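Local coordinates for Lin2891 protein (Listeria innocua, PDB 3DB0) that probably acts as a flavin-binding oxidoreductase of the pyridoxamine 5'-phosphate oxidase family, at residues T36-G41 / W97-K102; E15-G20 / G69-G74; T46-G49 / K54-E57; R95-E98 / W104-G107. All blocks are in the same frame, centred on the assembly; numbering follows the deposited sequence. Where two conformers were deposited one is given.

Interaction 1 (T36-G41 / W97-K102)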
loop_
_atom_site.group_PDB
_atom_site.type_symbol
_atom_site.label_atom_id
_atom_site.label_comp_id
_atom_site.label_asym_id
_atom_site.label_seq_id
_atom_site.Cartn_x
_atom_site.Cartn_y
_atom_site.Cartn_z
ATOM N N THR B 36 5.301 -7.853 0.289
ATOM C CA THR B 36 4.857 -7.184 1.514
ATOM C C THR B 36 5.762 -7.592 2.647
ATOM O O THR B 36 6.117 -8.792 2.803
ATOM C CB THR B 36 3.383 -7.515 1.827
ATOM O OG1 THR B 36 2.623 -7.112 0.707
ATOM C CG2 THR B 36 2.829 -6.775 3.095
ATOM N N PHE B 37 6.179 -6.547 3.360
ATOM C CA PHE B 37 6.975 -6.627 4.557
ATOM C C PHE B 37 6.268 -6.013 5.753
ATOM O O PHE B 37 5.874 -4.851 5.706
ATOM C CB PHE B 37 8.300 -5.895 4.375
ATOM C CG PHE B 37 9.216 -6.550 3.363
ATOM C CD1 PHE B 37 10.087 -7.583 3.743
ATOM C CD2 PHE B 37 9.145 -6.220 2.039
ATOM C CE1 PHE B 37 10.912 -8.197 2.819
ATOM C CE2 PHE B 37 9.954 -6.863 1.102
ATOM C CZ PHE B 37 10.829 -7.849 1.497
ATOM N N LEU B 38 6.154 -6.797 6.826
ATOM C CA LEU B 38 5.761 -6.286 8.145
ATOM C C LEU B 38 7.074 -6.120 8.922
ATOM O O LEU B 38 8.124 -6.692 8.558
ATOM C CB LEU B 38 4.833 -7.292 8.878
ATOM C CG LEU B 38 3.576 -7.611 8.044
ATOM C CD1 LEU B 38 2.508 -8.410 8.757
ATOM C CD2 LEU B 38 2.952 -6.320 7.648
ATOM N N HIS B 39 7.075 -5.335 9.987
ATOM C CA HIS B 39 8.264 -5.255 10.819
ATOM C C HIS B 39 7.869 -5.145 12.279
ATOM O O HIS B 39 6.770 -4.781 12.644
ATOM C CB HIS B 39 9.108 -4.037 10.443
ATOM C CG HIS B 39 8.450 -2.761 10.817
ATOM N ND1 HIS B 39 8.826 -2.031 11.925
ATOM C CD2 HIS B 39 7.330 -2.173 10.334
ATOM C CE1 HIS B 39 8.008 -1.005 12.059
ATOM N NE2 HIS B 39 7.092 -1.071 11.108
ATOM N N ASP B 40 8.809 -5.541 13.083
ATOM C CA ASP B 40 8.761 -5.490 14.502
ATOM C C ASP B 40 10.105 -4.904 14.842
ATOM O O ASP B 40 11.148 -5.594 14.875
ATOM C CB ASP B 40 8.652 -6.877 15.118
ATOM C CG ASP B 40 8.755 -6.821 16.654
ATOM O OD1 ASP B 40 8.303 -5.819 17.203
ATOM O OD2 ASP B 40 9.302 -7.736 17.290
ATOM N N GLY B 41 10.123 -3.615 15.081
ATOM C CA GLY B 41 11.413 -2.990 15.299
ATOM C C GLY B 41 12.105 -3.077 13.958
ATOM O O GLY B 41 11.467 -2.906 12.908
ATOM N N TRP B 97 -0.271 -13.992 10.028
ATOM C CA TRP B 97 -1.361 -14.523 9.210
ATOM C C TRP B 97 -2.608 -13.651 9.360
ATOM O O TRP B 97 -3.255 -13.258 8.384
ATOM C CB TRP B 97 -1.636 -16.018 9.542
ATOM C CG TRP B 97 -2.897 -16.576 8.931
ATOM C CD1 TRP B 97 -4.031 -16.968 9.607
ATOM C CD2 TRP B 97 -3.200 -16.754 7.521
ATOM N NE1 TRP B 97 -4.985 -17.403 8.716
ATOM C CE2 TRP B 97 -4.510 -17.268 7.436
ATOM C CE3 TRP B 97 -2.492 -16.554 6.342
ATOM C CZ2 TRP B 97 -5.107 -17.579 6.217
ATOM C CZ3 TRP B 97 -3.118 -16.848 5.129
ATOM C CH2 TRP B 97 -4.391 -17.340 5.082
ATOM N N GLU B 98 -2.933 -13.326 10.599
ATOM C CA GLU B 98 -4.110 -12.541 10.921
ATOM C C GLU B 98 -3.986 -11.115 10.409
ATOM O O GLU B 98 -4.969 -10.504 9.997
ATOM C CB GLU B 98 -4.365 -12.571 12.450
ATOM C CG GLU B 98 -4.891 -13.900 12.904
ATOM C CD GLU B 98 -4.981 -14.056 14.402
ATOM O OE1 GLU B 98 -4.848 -13.049 15.127
ATOM O OE2 GLU B 98 -5.137 -15.203 14.841
ATOM N N ASN B 99 -2.777 -10.578 10.417
ATOM C CA ASN B 99 -2.579 -9.224 9.903
ATOM C C ASN B 99 -2.709 -9.208 8.374
ATOM O O ASN B 99 -3.402 -8.378 7.796
ATOM C CB ASN B 99 -1.239 -8.662 10.337
ATOM C CG ASN B 99 -1.007 -7.273 9.810
ATOM O OD1 ASN B 99 -1.156 -7.007 8.608
ATOM N ND2 ASN B 99 -0.628 -6.374 10.699
ATOM N N ILE B 100 -2.089 -10.183 7.734
ATOM C CA ILE B 100 -2.159 -10.293 6.275
ATOM C C ILE B 100 -3.586 -10.535 5.731
ATOM O O ILE B 100 -3.964 -9.967 4.709
ATOM C CB ILE B 100 -1.256 -11.463 5.790
ATOM C CG1 ILE B 100 0.206 -11.107 5.978
ATOM C CG2 ILE B 100 -1.462 -11.770 4.337
ATOM C CD1 ILE B 100 0.614 -9.859 5.292
ATOM N N SER B 101 -4.356 -11.398 6.402
ATOM C CA SER B 101 -5.680 -11.855 5.930
ATOM C C SER B 101 -6.838 -11.140 6.593
ATOM O O SER B 101 -8.001 -11.593 6.530
ATOM C CB SER B 101 -5.831 -13.365 6.218
ATOM O OG SER B 101 -5.873 -13.625 7.621
ATOM N N LYS B 102 -6.537 -10.012 7.227
ATOM C CA LYS B 102 -7.540 -9.367 8.073
ATOM C C LYS B 102 -8.822 -9.013 7.307
ATOM O O LYS B 102 -9.895 -9.118 7.858
ATOM C CB LYS B 102 -6.992 -8.154 8.819
ATOM C CG LYS B 102 -6.641 -6.962 7.928
ATOM C CD LYS B 102 -6.399 -5.700 8.778
ATOM C CE LYS B 102 -5.065 -5.705 9.505
ATOM N NZ LYS B 102 -3.920 -5.532 8.580
#
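Leu38 on strand 29-40 meets Asn99 and Ile100 in the last turn of helix 90-100, a contact that lays the helix against the wall of the six-stranded antiparallel barrel, the split barrel known from FMN-binding proteins of this family. Leu38 and Asn99 reach for each other from opposite directions; on the Leu38 side one methyl, CD1, does the touching, lying over the flat face of the Asn99 amide, 3.8 Å from its CG. Asn99 holds CG anti to its backbone N (chi1 180°), which carries the amide off the helix towards the strand; since this side chain has two conformers, the exact position of its end is less certain. The same Leu38 CD1 lies 4.2 Å from CD1 of Ile100, whose CG1 branch reaches out from the helix until CD1 faces the strand, although the bond to CB does not itself aim there. A looser touch follows on the neighbouring outward position of the strand, where CG2 of Thr36 is 4.4 Å from Ile100 CD1. Methyl groups, those of Leu38, Ile100 and Thr36, suit such a partly exposed seam because they meet without needing polar partners. The polar backbone of Thr36 is served elsewhere: its N binds Asp103 of the second subunit, and its O takes Thr46 OG1. Trp104 of that second subunit also packs on Ile100. The end of the helix is finished by its own chain: O of Trp97 accepts both N of Ser101 at 2.9 Å and OG of Ser101 at 2.8 Å, the hydroxyl approaching from 40° above the carbonyl plane.

Interaction 2 (E15-G20 / G69-G74)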
loop_
_atom_site.group_PDB
_atom_site.type_symbol
_atom_site.label_atom_id
_atom_site.label_comp_id
_atom_site.label_asym_id
_atom_site.label_seq_id
_atom_site.Cartn_x
_atom_site.Cartn_y
_atom_site.Cartn_z
ATOM N N GLU B 15 7.810 2.292 8.788
ATOM C CA GLU B 15 6.435 2.465 9.222
ATOM C C GLU B 15 5.547 2.897 8.084
ATOM O O GLU B 15 4.360 2.556 8.043
ATOM C CB GLU B 15 6.350 3.456 10.395
ATOM C CG GLU B 15 7.157 2.999 11.598
ATOM C CD GLU B 15 7.263 4.029 12.676
ATOM O OE1 GLU B 15 7.028 5.218 12.376
ATOM O OE2 GLU B 15 7.627 3.654 13.818
ATOM N N GLN B 16 6.153 3.576 7.121
ATOM C CA GLN B 16 5.431 4.136 6.004
ATOM C C GLN B 16 5.438 3.301 4.766
ATOM O O GLN B 16 4.804 3.657 3.801
ATOM C CB GLN B 16 5.994 5.513 5.728
ATOM C CG GLN B 16 5.838 6.397 6.956
ATOM C CD GLN B 16 6.904 7.459 7.054
ATOM O OE1 GLN B 16 7.589 7.749 6.072
ATOM N NE2 GLN B 16 7.080 8.024 8.253
ATOM N N HIS B 17 6.140 2.166 4.786
ATOM C CA HIS B 17 6.194 1.298 3.599
ATOM C C HIS B 17 6.067 -0.181 3.957
ATOM O O HIS B 17 6.753 -0.686 4.822
ATOM C CB HIS B 17 7.503 1.490 2.816
ATOM C CG HIS B 17 7.733 2.893 2.388
ATOM N ND1 HIS B 17 8.281 3.845 3.219
ATOM C CD2 HIS B 17 7.440 3.523 1.233
ATOM C CE1 HIS B 17 8.329 4.999 2.583
ATOM N NE2 HIS B 17 7.820 4.833 1.379
ATOM N N GLN B 18 5.196 -0.856 3.238
ATOM C CA GLN B 18 4.973 -2.255 3.443
ATOM C C GLN B 18 5.335 -3.058 2.184
ATOM O O GLN B 18 5.214 -4.270 2.189
ATOM C CB GLN B 18 3.533 -2.531 3.800
ATOM C CG GLN B 18 3.210 -2.305 5.271
ATOM C CD GLN B 18 1.809 -2.816 5.635
ATOM O OE1 GLN B 18 0.995 -3.118 4.759
ATOM N NE2 GLN B 18 1.529 -2.903 6.932
ATOM N N VAL B 19 5.687 -2.383 1.095
ATOM C CA VAL B 19 6.136 -3.103 -0.100
ATOM C C VAL B 19 7.620 -2.813 -0.314
ATOM O O VAL B 19 8.073 -1.673 -0.227
ATOM C CB VAL B 19 5.331 -2.741 -1.373
ATOM C CG1 VAL B 19 5.884 -3.457 -2.600
ATOM C CG2 VAL B 19 3.861 -3.045 -1.218
ATOM N N GLY B 20 8.376 -3.854 -0.593
ATOM C CA GLY B 20 9.782 -3.702 -0.866
ATOM C C GLY B 20 10.192 -4.741 -1.858
ATOM O O GLY B 20 9.367 -5.554 -2.312
ATOM N N GLY B 69 11.296 1.603 0.510
ATOM C CA GLY B 69 11.070 3.015 0.777
ATOM C C GLY B 69 11.193 3.970 -0.396
ATOM O O GLY B 69 10.893 5.136 -0.262
ATOM N N TYR B 70 11.530 3.444 -1.566
ATOM C CA TYR B 70 11.710 4.253 -2.756
ATOM C C TYR B 70 10.343 4.593 -3.412
ATOM O O TYR B 70 9.738 3.777 -4.091
ATOM C CB TYR B 70 12.700 3.569 -3.705
ATOM C CG TYR B 70 13.007 4.352 -4.942
ATOM C CD1 TYR B 70 14.159 5.102 -5.041
ATOM C CD2 TYR B 70 12.080 4.411 -5.992
ATOM C CE1 TYR B 70 14.419 5.876 -6.150
ATOM C CE2 TYR B 70 12.325 5.184 -7.117
ATOM C CZ TYR B 70 13.508 5.910 -7.183
ATOM O OH TYR B 70 13.774 6.654 -8.295
ATOM N N ASP B 71 9.878 5.815 -3.180
ATOM C CA ASP B 71 8.584 6.313 -3.679
ATOM C C ASP B 71 8.738 7.095 -4.988
ATOM O O ASP B 71 7.929 6.979 -5.909
ATOM C CB ASP B 71 7.963 7.257 -2.650
ATOM C CG ASP B 71 7.621 6.562 -1.372
ATOM O OD1 ASP B 71 7.227 5.410 -1.469
ATOM O OD2 ASP B 71 7.762 7.156 -0.288
ATOM N N SER B 72 9.813 7.875 -5.028
ATOM C CA SER B 72 10.188 8.719 -6.146
ATOM C C SER B 72 11.706 8.939 -6.174
ATOM O O SER B 72 12.432 8.536 -5.255
ATOM C CB SER B 72 9.513 10.078 -6.031
ATOM O OG SER B 72 9.894 10.683 -4.810
ATOM N N PRO B 73 12.194 9.573 -7.245
ATOM C CA PRO B 73 13.647 9.755 -7.315
ATOM C C PRO B 73 14.276 10.494 -6.116
ATOM O O PRO B 73 15.452 10.325 -5.885
ATOM C CB PRO B 73 13.847 10.526 -8.632
ATOM C CG PRO B 73 12.646 10.212 -9.434
ATOM C CD PRO B 73 11.517 10.076 -8.451
ATOM N N GLY B 74 13.490 11.270 -5.365
ATOM C CA GLY B 74 13.999 12.015 -4.204
ATOM C C GLY B 74 13.800 11.370 -2.828
ATOM O O GLY B 74 14.228 11.909 -1.829
HETATM O O HOH W 1 9.057 0.558 -0.874
#
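His17 keeps CG anti to its own carbonyl carbon and beside its backbone N (chi1 -57°), and Asp71 adopts the same first torsion; this turns imidazole and carboxylate towards each other, and they approach from opposite directions. They meet edge on. NE2 of His17 donates to OD2 of Asp71 at 2.9 Å with a nearly straight N-H...O angle of 165°; the acceptor lies in the ring plane and is met on its syn side. OD1 of Asp71, 3.0 Å from the same NE2, adds a weak second bond, and the two flat groups are only 25° apart. At the other nitrogen, ND1 binds the carbonyl O of Ile13 in helix 6-16, which fixes the ring's rotation; with an acceptor at each nitrogen, a positively charged imidazole is plausible. Over one face of the ring lies CA of Gly69, 3.6 Å from the centroid and almost on the normal, a CH-pi contact. Glycine suits this place, for its positive phi would press a side chain against the preceding carbonyl. A water continues the seam, giving a hydrogen bond to Val19 O and accepting one from Gly69 N. Nearby, Tyr70 stacks on Tyr34 of the fourth subunit. The arrangement is a His-carboxylate hydrogen bond with a glycine beneath the ring, joining the turn between helix 6-16 and strand 19-26 to the loop after strand 63-68 in the split barrel.

Interaction 3 (T46-G49 / K54-E57)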
loop_
_atom_site.group_PDB
_atom_site.type_symbol
_atom_site.label_atom_id
_atom_site.label_comp_id
_atom_site.label_asym_id
_atom_site.label_seq_id
_atom_site.Cartn_x
_atom_site.Cartn_y
_atom_site.Cartn_z
ATOM N N THR B 46 8.119 -11.425 6.055
ATOM C CA THR B 46 7.384 -11.425 4.823
ATOM C C THR B 46 6.727 -12.837 4.653
ATOM O O THR B 46 7.385 -13.890 4.890
ATOM C CB THR B 46 8.298 -10.998 3.625
ATOM O OG1 THR B 46 7.501 -10.816 2.468
ATOM C CG2 THR B 46 9.365 -12.036 3.344
ATOM N N PRO B 47 5.450 -12.857 4.212
ATOM C CA PRO B 47 4.697 -14.095 3.998
ATOM C C PRO B 47 5.172 -14.905 2.839
ATOM O O PRO B 47 5.711 -14.387 1.862
ATOM C CB PRO B 47 3.241 -13.622 3.795
ATOM C CG PRO B 47 3.336 -12.190 3.479
ATOM C CD PRO B 47 4.672 -11.659 3.868
ATOM N N SER B 48 5.006 -16.215 2.957
ATOM C CA SER B 48 5.376 -17.089 1.844
ATOM C C SER B 48 4.631 -18.417 1.950
ATOM O O SER B 48 3.839 -18.609 2.865
ATOM C CB SER B 48 6.883 -17.261 1.816
ATOM O OG SER B 48 7.296 -17.934 0.649
ATOM N N GLY B 49 4.837 -19.307 0.987
ATOM C CA GLY B 49 4.252 -20.639 1.004
ATOM C C GLY B 49 5.390 -21.632 1.127
ATOM O O GLY B 49 6.499 -21.368 0.666
ATOM N N LYS B 54 10.864 -18.769 -3.405
ATOM C CA LYS B 54 11.580 -17.864 -2.500
ATOM C C LYS B 54 11.818 -18.504 -1.146
ATOM O O LYS B 54 12.831 -18.274 -0.518
ATOM C CB LYS B 54 10.909 -16.507 -2.345
ATOM C CG LYS B 54 9.553 -16.527 -1.677
ATOM C CD LYS B 54 8.991 -15.120 -1.570
ATOM C CE LYS B 54 7.626 -15.152 -0.929
ATOM N NZ LYS B 54 6.772 -13.978 -1.269
ATOM N N THR B 55 10.910 -19.380 -0.723
ATOM C CA THR B 55 11.088 -20.105 0.507
ATOM C C THR B 55 12.247 -21.086 0.426
ATOM O O THR B 55 13.033 -21.192 1.362
ATOM C CB THR B 55 9.832 -20.922 0.863
ATOM O OG1 THR B 55 8.736 -20.016 1.009
ATOM C CG2 THR B 55 10.069 -21.748 2.142
ATOM N N GLU B 56 12.333 -21.834 -0.671
ATOM C CA GLU B 56 13.441 -22.767 -0.866
ATOM C C GLU B 56 14.770 -22.043 -1.049
ATOM O O GLU B 56 15.834 -22.538 -0.640
ATOM C CB GLU B 56 13.177 -23.743 -2.029
ATOM C CG GLU B 56 14.263 -24.825 -2.188
ATOM C CD GLU B 56 14.382 -25.748 -0.979
ATOM O OE1 GLU B 56 13.427 -25.821 -0.185
ATOM O OE2 GLU B 56 15.436 -26.400 -0.840
ATOM N N GLU B 57 14.731 -20.879 -1.687
ATOM C CA GLU B 57 15.945 -20.113 -1.862
ATOM C C GLU B 57 16.560 -19.762 -0.501
ATOM O O GLU B 57 17.763 -19.963 -0.263
ATOM C CB GLU B 57 15.678 -18.859 -2.689
ATOM C CG GLU B 57 15.500 -19.181 -4.148
ATOM C CD GLU B 57 14.744 -18.105 -4.897
ATOM O OE1 GLU B 57 14.698 -16.999 -4.389
ATOM O OE2 GLU B 57 14.159 -18.371 -5.972
#
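This is a buried polar contact, in which Ser48 and Gly49 at the end of strand 43-49 meet Thr55 and Lys54 on helix 53-60, the next element along the barrel chain. Two hydroxyls form a relay: OG of Ser48 donates to OG1 of Thr55 at 2.6 Å, and that OG1 in turn donates to O of Gly49, also at 2.6 Å. The second bond reaches the carbonyl 33° away from its plane. Thr55 sets OG1 beside its backbone N (chi1 -60°), which aims the hydroxyl at the strand and leaves CG2 on the other branch. Lys54 runs its extended chain alongside Ser48, with CE 3.2 Å from Ser48 OG. NZ then reaches O of Pro47 at 3.3 Å, a weak bond; its stronger partner lies across the subunit boundary. Short hydroxyl side chains fit where backbones come close, and a long flexible one fits where the acceptors lie farther off. One hydroxyl thus both gives and takes a hydrogen bond, which gives the relay a defined direction and serves the two hydroxyls and the Gly49 carbonyl without a charge, while the charged end of Lys54 is held by Asp103 O of the second subunit.

Interaction 4 (R95-E98 / W104-G107)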
loop_
_atom_site.group_PDB
_atom_site.type_symbol
_atom_site.label_atom_id
_atom_site.label_comp_id
_atom_site.label_asym_id
_atom_site.label_seq_id
_atom_site.Cartn_x
_atom_site.Cartn_y
_atom_site.Cartn_z
ATOM N N ARG B 95 -0.027 -14.501 14.190
ATOM C CA ARG B 95 -0.213 -13.074 14.231
ATOM C C ARG B 95 -0.033 -12.428 12.838
ATOM O O ARG B 95 -0.818 -11.620 12.438
ATOM C CB ARG B 95 0.743 -12.455 15.241
ATOM C CG ARG B 95 0.602 -10.957 15.343
ATOM C CD ARG B 95 -0.830 -10.567 15.605
ATOM N NE ARG B 95 -1.333 -11.033 16.907
ATOM C CZ ARG B 95 -1.168 -10.355 18.044
ATOM N NH1 ARG B 95 -0.516 -9.192 18.042
ATOM N NH2 ARG B 95 -1.639 -10.835 19.175
ATOM N N ILE B 96 1.054 -12.750 12.155
ATOM C CA ILE B 96 1.319 -12.279 10.834
ATOM C C ILE B 96 0.165 -12.733 9.898
ATOM O O ILE B 96 -0.314 -11.959 9.071
ATOM C CB ILE B 96 2.653 -12.794 10.317
ATOM C CG1 ILE B 96 3.875 -12.238 11.135
ATOM C CG2 ILE B 96 2.795 -12.545 8.813
ATOM C CD1 ILE B 96 3.961 -10.774 11.159
ATOM N N TRP B 97 -0.271 -13.992 10.028
ATOM C CA TRP B 97 -1.361 -14.523 9.210
ATOM C C TRP B 97 -2.608 -13.651 9.360
ATOM O O TRP B 97 -3.255 -13.258 8.384
ATOM C CB TRP B 97 -1.636 -16.018 9.542
ATOM C CG TRP B 97 -2.897 -16.576 8.931
ATOM C CD1 TRP B 97 -4.031 -16.968 9.607
ATOM C CD2 TRP B 97 -3.200 -16.754 7.521
ATOM N NE1 TRP B 97 -4.985 -17.403 8.716
ATOM C CE2 TRP B 97 -4.510 -17.268 7.436
ATOM C CE3 TRP B 97 -2.492 -16.554 6.342
ATOM C CZ2 TRP B 97 -5.107 -17.579 6.217
ATOM C CZ3 TRP B 97 -3.118 -16.848 5.129
ATOM C CH2 TRP B 97 -4.391 -17.340 5.082
ATOM N N GLU B 98 -2.933 -13.326 10.599
ATOM C CA GLU B 98 -4.110 -12.541 10.921
ATOM C C GLU B 98 -3.986 -11.115 10.409
ATOM O O GLU B 98 -4.969 -10.504 9.997
ATOM C CB GLU B 98 -4.365 -12.571 12.450
ATOM C CG GLU B 98 -4.891 -13.900 12.904
ATOM C CD GLU B 98 -4.981 -14.056 14.402
ATOM O OE1 GLU B 98 -4.848 -13.049 15.127
ATOM O OE2 GLU B 98 -5.137 -15.203 14.841
ATOM N N TRP B 104 -10.405 -10.632 5.203
ATOM C CA TRP B 104 -11.252 -11.836 5.000
ATOM C C TRP B 104 -11.107 -12.934 6.051
ATOM O O TRP B 104 -11.880 -13.908 6.078
ATOM C CB TRP B 104 -10.983 -12.453 3.610
ATOM C CG TRP B 104 -9.625 -13.151 3.461
ATOM C CD1 TRP B 104 -9.322 -14.493 3.724
ATOM C CD2 TRP B 104 -8.412 -12.555 3.039
ATOM N NE1 TRP B 104 -7.995 -14.720 3.490
ATOM C CE2 TRP B 104 -7.424 -13.554 3.049
ATOM C CE3 TRP B 104 -8.063 -11.274 2.647
ATOM C CZ2 TRP B 104 -6.150 -13.300 2.716
ATOM C CZ3 TRP B 104 -6.794 -11.035 2.309
ATOM C CH2 TRP B 104 -5.847 -12.031 2.338
ATOM N N PHE B 105 -10.169 -12.763 6.966
ATOM C CA PHE B 105 -9.896 -13.772 7.990
ATOM C C PHE B 105 -11.083 -14.048 8.881
ATOM O O PHE B 105 -11.656 -13.127 9.459
ATOM C CB PHE B 105 -8.662 -13.377 8.836
ATOM C CG PHE B 105 -8.416 -14.272 10.038
ATOM C CD1 PHE B 105 -7.672 -15.429 9.918
ATOM C CD2 PHE B 105 -8.905 -13.931 11.289
ATOM C CE1 PHE B 105 -7.441 -16.252 11.021
ATOM C CE2 PHE B 105 -8.678 -14.747 12.397
ATOM C CZ PHE B 105 -7.941 -15.906 12.253
ATOM N N GLN B 106 -11.475 -15.317 8.962
ATOM C CA GLN B 106 -12.543 -15.718 9.872
ATOM C C GLN B 106 -12.191 -16.987 10.661
ATOM O O GLN B 106 -13.056 -17.796 11.023
ATOM C CB GLN B 106 -13.938 -15.796 9.190
ATOM C CG GLN B 106 -14.065 -16.755 8.015
ATOM C CD GLN B 106 -15.496 -16.891 7.511
ATOM O OE1 GLN B 106 -16.076 -15.945 6.946
ATOM N NE2 GLN B 106 -16.069 -18.095 7.679
ATOM N N GLY B 107 -10.901 -17.136 10.957
ATOM C CA GLY B 107 -10.436 -18.266 11.766
ATOM C C GLY B 107 -9.829 -19.453 11.038
ATOM O O GLY B 107 -9.332 -20.373 11.669
#
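Phe105 slips its ring beneath CG of Glu98 and brings its rim to the indole of Trp97. Glu98 CG stands 3.9 Å from the centroid of the phenyl ring, 19° off the normal, a CH-pi contact in which the aliphatic part of a charged side chain covers an aromatic face. The closest ring atom to Glu98 CG is CZ of Phe105, at 3.7 Å. Across the opposite face, N of Gly107 rests 3.4 Å above the ring plane, so the phenyl is sandwiched between helix and its own loop. Trp97 comes in at the rim: its NE1 is 3.5 Å from CD1 of Phe105, near the phenyl plane, and the two ring planes are 81° apart. With CG anti to the backbone N (chi1 169°), the indole is carried out to the loop, where its NE1 donates to O of Glu108. Phenylalanine suits a partly exposed place like this, offering flat faces to a methylene and a peptide N while asking for no polar partner. The loop that follows helix 90-100 thus folds back on the helix's last turns, Ile96 packs on Phe113 and Val115 of strand 113-126, and Gln106 reaches Glu51 of the second subunit.

Interaction 3 is buried throughout, 1 is a surface contact, and 2 and 4 are partly buried. Their chemistry differs: hydroxyls and a lysine in 3, an imidazole-carboxylate pair in 2, methyls and an amide face in 1 and aromatic faces in 4. Interactions 1 and 4 share helix 90-100, and Leu38 CD1 touches Ile96 CD1 at 3.7 Å. Neighbouring barrel strands tie 1 to 2, with Phe37 N 2.7 Å from Gln18 O, and 1 to 3, by a probable hydrogen bond between Thr36 O and Thr46 OG1; Ile100 packs the helix on Pro47. Interactions 2 and 3 lie on opposite sides of the chain's centre. Interactions 1, 3 and 4 border the second subunit, whereas 2 faces the third and fourth.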